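Local coordinates for Cow rumen GH26 endo-mannanase (Metagenome, PDB 6UEH), which probably hydrolyses internal beta-1,4-mannosidic bonds of mannans such as galactomannan, through a GH26 TIM-barrel domain that carries a calcium-binding CBM6-like accessory domain, at residues S37-F51 with F116-V130. Residues are numbered along the deposited sequence; the frame is centred on the assembly and turned at random.
With CA (calcium ion), chain B.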
loop_
_atom_site.group_PDB
_atom_site.type_symbol
_atom_site.label_atom_id
_atom_site.label_comp_id
_atom_site.label_asym_id
_atom_site.label_seq_id
_atom_site.Cartn_x
_atom_site.Cartn_y
_atom_site.Cartn_z
ATOM N N SER A 37 10.268 22.101 30.789
ATOM C CA SER A 37 11.548 22.742 30.540
ATOM C C SER A 37 11.332 24.241 30.348
ATOM O O SER A 37 10.285 24.664 29.866
ATOM C CB SER A 37 12.228 22.127 29.313
ATOM O OG SER A 37 13.488 22.722 29.069
ATOM N N GLY A 38 12.316 25.044 30.736
ATOM C CA GLY A 38 12.214 26.482 30.574
ATOM C C GLY A 38 11.197 27.122 31.502
ATOM O O GLY A 38 10.966 26.642 32.613
ATOM N N LYS A 39 10.577 28.203 31.043
ATOM C CA LYS A 39 9.687 28.991 31.890
ATOM C C LYS A 39 8.264 28.444 31.925
ATOM O O LYS A 39 7.454 28.856 32.754
ATOM C CB LYS A 39 9.671 30.448 31.424
ATOM C CG LYS A 39 11.007 31.156 31.571
ATOM C CD LYS A 39 10.925 32.599 31.103
ATOM C CE LYS A 39 12.242 33.326 31.329
ATOM N NZ LYS A 39 12.187 34.738 30.857
ATOM N N GLY A 40 7.957 27.519 31.024
ATOM C CA GLY A 40 6.631 26.929 30.984
ATOM C C GLY A 40 6.370 26.128 29.727
ATOM O O GLY A 40 7.218 25.358 29.280
ATOM N N PHE A 41 5.186 26.304 29.152
ATOM C CA PHE A 41 4.840 25.597 27.926
ATOM C C PHE A 41 3.868 26.394 27.067
ATOM O O PHE A 41 3.319 27.407 27.502
ATOM C CB PHE A 41 4.248 24.221 28.250
ATOM C CG PHE A 41 2.997 24.270 29.092
ATOM C CD1 PHE A 41 1.745 24.335 28.498
ATOM C CD2 PHE A 41 3.077 24.234 30.476
ATOM C CE1 PHE A 41 0.598 24.374 29.268
ATOM C CE2 PHE A 41 1.930 24.269 31.253
ATOM C CZ PHE A 41 0.689 24.340 30.649
ATOM N N ALA A 42 3.669 25.931 25.838
ATOM C CA ALA A 42 2.683 26.520 24.948
ATOM C C ALA A 42 1.368 25.761 25.059
ATOM O O ALA A 42 1.345 24.531 25.001
ATOM C CB ALA A 42 3.188 26.516 23.506
ATOM N N TYR A 43 0.276 26.496 25.240
ATOM C CA TYR A 43 -1.052 25.900 25.260
ATOM C C TYR A 43 -1.728 26.201 23.931
ATOM O O TYR A 43 -2.270 27.286 23.727
ATOM C CB TYR A 43 -1.880 26.438 26.431
ATOM C CG TYR A 43 -3.247 25.797 26.601
ATOM C CD1 TYR A 43 -3.521 24.524 26.105
ATOM C CD2 TYR A 43 -4.266 26.474 27.261
ATOM C CE1 TYR A 43 -4.774 23.948 26.268
ATOM C CE2 TYR A 43 -5.513 25.909 27.429
ATOM C CZ TYR A 43 -5.766 24.649 26.930
ATOM O OH TYR A 43 -7.016 24.098 27.103
ATOM N N LEU A 44 -1.659 25.237 23.020
ATOM C CA LEU A 44 -2.281 25.354 21.708
ATOM C C LEU A 44 -3.787 25.204 21.839
ATOM O O LEU A 44 -4.265 24.121 22.144
ATOM C CB LEU A 44 -1.718 24.290 20.761
ATOM C CG LEU A 44 -2.381 24.072 19.398
ATOM C CD1 LEU A 44 -2.040 25.193 18.456
ATOM C CD2 LEU A 44 -1.967 22.735 18.798
ATOM N N THR A 45 -4.537 26.281 21.622
ATOM C CA THR A 45 -5.993 26.196 21.706
ATOM C C THR A 45 -6.637 26.250 20.322
ATOM O O THR A 45 -6.772 25.218 19.661
ATOM C CB THR A 45 -6.589 27.313 22.599
ATOM O OG1 THR A 45 -6.073 28.588 22.197
ATOM C CG2 THR A 45 -6.243 27.064 24.067
ATOM N N ASN A 46 -7.034 27.443 19.887
ATOM C CA ASN A 46 -7.672 27.597 18.581
ATOM C C ASN A 46 -6.847 28.433 17.601
ATOM O O ASN A 46 -7.377 28.950 16.617
ATOM C CB ASN A 46 -9.068 28.216 18.735
ATOM C CG ASN A 46 -9.039 29.581 19.399
ATOM O OD1 ASN A 46 -7.979 30.088 19.771
ATOM N ND2 ASN A 46 -10.211 30.186 19.549
ATOM N N ALA A 47 -5.553 28.558 17.872
ATOM C CA ALA A 47 -4.653 29.300 16.995
ATOM C C ALA A 47 -3.301 28.600 16.922
ATOM O O ALA A 47 -2.818 28.087 17.928
ATOM C CB ALA A 47 -4.490 30.729 17.481
ATOM N N PRO A 48 -2.680 28.586 15.731
ATOM C CA PRO A 48 -1.445 27.821 15.529
ATOM C C PRO A 48 -0.226 28.394 16.249
ATOM O O PRO A 48 -0.181 29.581 16.575
ATOM C CB PRO A 48 -1.241 27.885 14.012
ATOM C CG PRO A 48 -1.895 29.159 13.609
ATOM C CD PRO A 48 -3.099 29.287 14.504
ATOM N N ILE A 49 0.752 27.530 16.497
ATOM C CA ILE A 49 2.070 27.958 16.943
ATOM C C ILE A 49 3.078 27.438 15.930
ATOM O O ILE A 49 2.861 26.389 15.319
ATOM C CB ILE A 49 2.411 27.446 18.357
ATOM C CG1 ILE A 49 2.432 25.917 18.387
ATOM C CG2 ILE A 49 1.418 27.998 19.378
ATOM C CD1 ILE A 49 2.840 25.334 19.731
ATOM N N SER A 50 4.171 28.168 15.732
ATOM C CA SER A 50 5.099 27.793 14.675
ATOM C C SER A 50 6.533 28.247 14.916
ATOM O O SER A 50 6.801 29.099 15.760
ATOM C CB SER A 50 4.610 28.352 13.338
ATOM O OG SER A 50 4.561 29.768 13.372
ATOM N N PHE A 51 7.445 27.650 14.154
ATOM C CA PHE A 51 8.849 28.037 14.146
ATOM C C PHE A 51 9.445 27.698 12.787
ATOM O O PHE A 51 8.854 26.942 12.013
ATOM C CB PHE A 51 9.624 27.338 15.266
ATOM C CG PHE A 51 9.694 25.841 15.123
ATOM C CD1 PHE A 51 8.608 25.046 15.458
ATOM C CD2 PHE A 51 10.856 25.227 14.678
ATOM C CE1 PHE A 51 8.674 23.667 15.337
ATOM C CE2 PHE A 51 10.927 23.850 14.555
ATOM C CZ PHE A 51 9.836 23.069 14.882
ATOM N N PHE A 116 2.107 23.706 14.470
ATOM C CA PHE A 116 1.062 22.874 15.036
ATOM C C PHE A 116 -0.239 23.644 14.910
ATOM O O PHE A 116 -0.395 24.715 15.493
ATOM C CB PHE A 116 1.363 22.502 16.487
ATOM C CG PHE A 116 2.496 21.532 16.628
ATOM C CD1 PHE A 116 2.299 20.185 16.383
ATOM C CD2 PHE A 116 3.761 21.968 16.988
ATOM C CE1 PHE A 116 3.342 19.287 16.503
ATOM C CE2 PHE A 116 4.804 21.077 17.109
ATOM C CZ PHE A 116 4.596 19.734 16.868
ATOM N N LYS A 117 -1.160 23.106 14.118
ATOM C CA LYS A 117 -2.413 23.787 13.824
ATOM C C LYS A 117 -3.509 23.353 14.791
ATOM O O LYS A 117 -3.463 22.246 15.330
ATOM C CB LYS A 117 -2.834 23.520 12.375
ATOM C CG LYS A 117 -1.852 24.060 11.341
ATOM C CD LYS A 117 -2.355 23.848 9.920
ATOM C CE LYS A 117 -1.453 24.534 8.902
ATOM N NZ LYS A 117 -1.954 24.370 7.504
ATOM N N PRO A 118 -4.492 24.235 15.027
ATOM C CA PRO A 118 -5.623 23.917 15.908
ATOM C C PRO A 118 -6.597 22.930 15.273
ATOM O O PRO A 118 -7.794 23.210 15.178
ATOM C CB PRO A 118 -6.291 25.278 16.122
ATOM C CG PRO A 118 -5.933 26.061 14.907
ATOM C CD PRO A 118 -4.536 25.635 14.566
ATOM N N ILE A 119 -6.078 21.791 14.829
ATOM C CA ILE A 119 -6.901 20.719 14.284
ATOM C C ILE A 119 -6.497 19.407 14.951
ATOM O O ILE A 119 -5.677 18.667 14.407
ATOM C CB ILE A 119 -6.741 20.593 12.749
ATOM C CG1 ILE A 119 -6.839 21.964 12.077
ATOM C CG2 ILE A 119 -7.774 19.631 12.172
ATOM C CD1 ILE A 119 -6.555 21.937 10.586
ATOM N N TYR A 120 -7.059 19.119 16.127
ATOM C CA TYR A 120 -8.100 19.942 16.740
ATOM C C TYR A 120 -7.609 20.774 17.929
ATOM O O TYR A 120 -8.412 21.310 18.691
ATOM C CB TYR A 120 -9.265 19.057 17.193
ATOM C CG TYR A 120 -9.966 18.339 16.062
ATOM C CD1 TYR A 120 -10.188 18.970 14.846
ATOM C CD2 TYR A 120 -10.404 17.030 16.211
ATOM C CE1 TYR A 120 -10.828 18.319 13.810
ATOM C CE2 TYR A 120 -11.045 16.370 15.182
ATOM C CZ TYR A 120 -11.254 17.020 13.984
ATOM O OH TYR A 120 -11.892 16.365 12.955
ATOM N N GLY A 121 -6.295 20.880 18.090
ATOM C CA GLY A 121 -5.728 21.711 19.138
ATOM C C GLY A 121 -6.052 21.268 20.555
ATOM O O GLY A 121 -6.345 20.098 20.799
ATOM N N TYR A 122 -5.999 22.222 21.482
ATOM C CA TYR A 122 -6.190 21.977 22.913
ATOM C C TYR A 122 -5.292 20.848 23.408
ATOM O O TYR A 122 -5.748 19.834 23.944
ATOM C CB TYR A 122 -7.664 21.722 23.215
ATOM C CG TYR A 122 -8.470 22.975 22.964
ATOM C CD1 TYR A 122 -8.557 23.971 23.928
ATOM C CD2 TYR A 122 -9.093 23.191 21.743
ATOM C CE1 TYR A 122 -9.273 25.131 23.695
ATOM C CE2 TYR A 122 -9.810 24.348 21.498
ATOM C CZ TYR A 122 -9.895 25.315 22.477
ATOM O OH TYR A 122 -10.608 26.465 22.238
ATOM N N ALA A 123 -3.996 21.061 23.198
ATOM C CA ALA A 123 -2.945 20.193 23.703
ATOM C C ALA A 123 -1.779 21.069 24.149
ATOM O O ALA A 123 -1.680 22.230 23.754
ATOM C CB ALA A 123 -2.503 19.197 22.645
ATOM N N GLU A 124 -0.897 20.510 24.966
ATOM C CA GLU A 124 0.184 21.290 25.556
ATOM C C GLU A 124 1.526 20.885 24.965
ATOM O O GLU A 124 1.779 19.704 24.733
ATOM C CB GLU A 124 0.196 21.122 27.079
ATOM C CG GLU A 124 -1.076 21.606 27.777
ATOM C CD GLU A 124 -2.263 20.681 27.563
ATOM O OE1 GLU A 124 -2.146 19.477 27.873
ATOM O OE2 GLU A 124 -3.314 21.154 27.073
ATOM N N PHE A 125 2.383 21.873 24.721
ATOM C CA PHE A 125 3.694 21.630 24.133
ATOM C C PHE A 125 4.791 22.275 24.976
ATOM O O PHE A 125 4.829 23.494 25.129
ATOM C CB PHE A 125 3.743 22.162 22.697
ATOM C CG PHE A 125 2.784 21.480 21.767
ATOM C CD1 PHE A 125 1.447 21.843 21.737
ATOM C CD2 PHE A 125 3.217 20.474 20.919
ATOM C CE1 PHE A 125 0.562 21.214 20.886
ATOM C CE2 PHE A 125 2.335 19.843 20.063
ATOM C CZ PHE A 125 1.005 20.215 20.046
ATOM N N ASP A 126 5.674 21.445 25.528
ATOM C CA ASP A 126 6.776 21.929 26.354
ATOM C C ASP A 126 7.980 22.288 25.491
ATOM O O ASP A 126 8.466 23.417 25.524
ATOM C CB ASP A 126 7.164 20.875 27.395
ATOM C CG ASP A 126 8.286 21.335 28.309
ATOM O OD1 ASP A 126 8.481 22.561 28.455
ATOM O OD2 ASP A 126 8.971 20.468 28.891
ATOM N N THR A 127 8.462 21.308 24.732
ATOM C CA THR A 127 9.547 21.515 23.782
ATOM C C THR A 127 9.233 20.814 22.466
ATOM O O THR A 127 8.386 19.922 22.414
ATOM C CB THR A 127 10.894 20.982 24.311
ATOM O OG1 THR A 127 10.776 19.581 24.583
ATOM C CG2 THR A 127 11.312 21.710 25.585
ATOM N N ILE A 128 9.917 21.227 21.406
ATOM C CA ILE A 128 9.798 20.585 20.104
ATOM C C ILE A 128 11.200 20.280 19.583
ATOM O O ILE A 128 12.102 21.109 19.701
ATOM C CB ILE A 128 9.037 21.471 19.100
ATOM C CG1 ILE A 128 7.666 21.857 19.663
ATOM C CG2 ILE A 128 8.898 20.765 17.757
ATOM C CD1 ILE A 128 7.025 23.040 18.964
ATOM N N THR A 129 11.385 19.088 19.024
ATOM C CA THR A 129 12.703 18.664 18.563
ATOM C C THR A 129 12.679 18.208 17.107
ATOM O O THR A 129 11.834 17.405 16.710
ATOM C CB THR A 129 13.260 17.522 19.443
ATOM O OG1 THR A 129 13.482 18.013 20.772
ATOM C CG2 THR A 129 14.573 16.997 18.889
ATOM N N VAL A 130 13.609 18.736 16.316
ATOM C CA VAL A 130 13.764 18.328 14.926
ATOM C C VAL A 130 15.136 17.692 14.715
ATOM O O VAL A 130 16.165 18.301 15.008
ATOM C CB VAL A 130 13.598 19.516 13.959
ATOM C CG1 VAL A 130 13.683 19.045 12.515
ATOM C CG2 VAL A 130 12.276 20.226 14.211
HETATM CA CA CA B . 9.032 24.711 27.837
HETATM O O HOH W 1 -8.568 24.082 18.111
#
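Leu-44 CD2 reaches the ring of Phe-125 at CE1 (3.6 Å) and also meets Phe-116 CB; with CG anti to the backbone N (chi1 170°), both methyls lie between the two sheets of the CBM6-like beta-sandwich. Phe-125 CE2 sits over the centre of the Phe-116 ring, 3.6 Å above its plane, and Ile-49 CD1 adds a contact with Phe-125 CD1. Farther along, Phe-51 packs its CE1 on Ile-128 CG2 (3.8 Å) and takes Val-130 CG2 in plane at its edge. Two antiparallel ladders flank the core: Ala-42 and Leu-44 bond with Phe-125 and Ala-123, Ile-49 with Phe-116. A G1 bulge, Tyr-122 and Ala-123 opposite Leu-44, ends the first. There the Tyr-122 ring lies against Thr-45, whose CB is 4.1 Å from its centroid in an off-centre CH-pi contact, and meets Tyr-43 OH in plane at its edge; an alanine here would probably strip Thr-45 of its CH-pi partner and take away the ring edge that Tyr-43 OH meets. At the polar edge, Ser-37 N donates to Asp-126 OD2 (2.8 Å, 161° at the hydrogen) on its syn lone pair. Asp-126 OD1 binds calcium at 2.3 Å; Ser-37 O, Gly-40 O and Asp-126 O are also ligands, and Glu-13 and Glu-15 complete the site. Three carboxylates and three backbone carbonyls converging on one cation imply that this edge is likely to depend on calcium for its shape, whereas the interior rests on apolar packing.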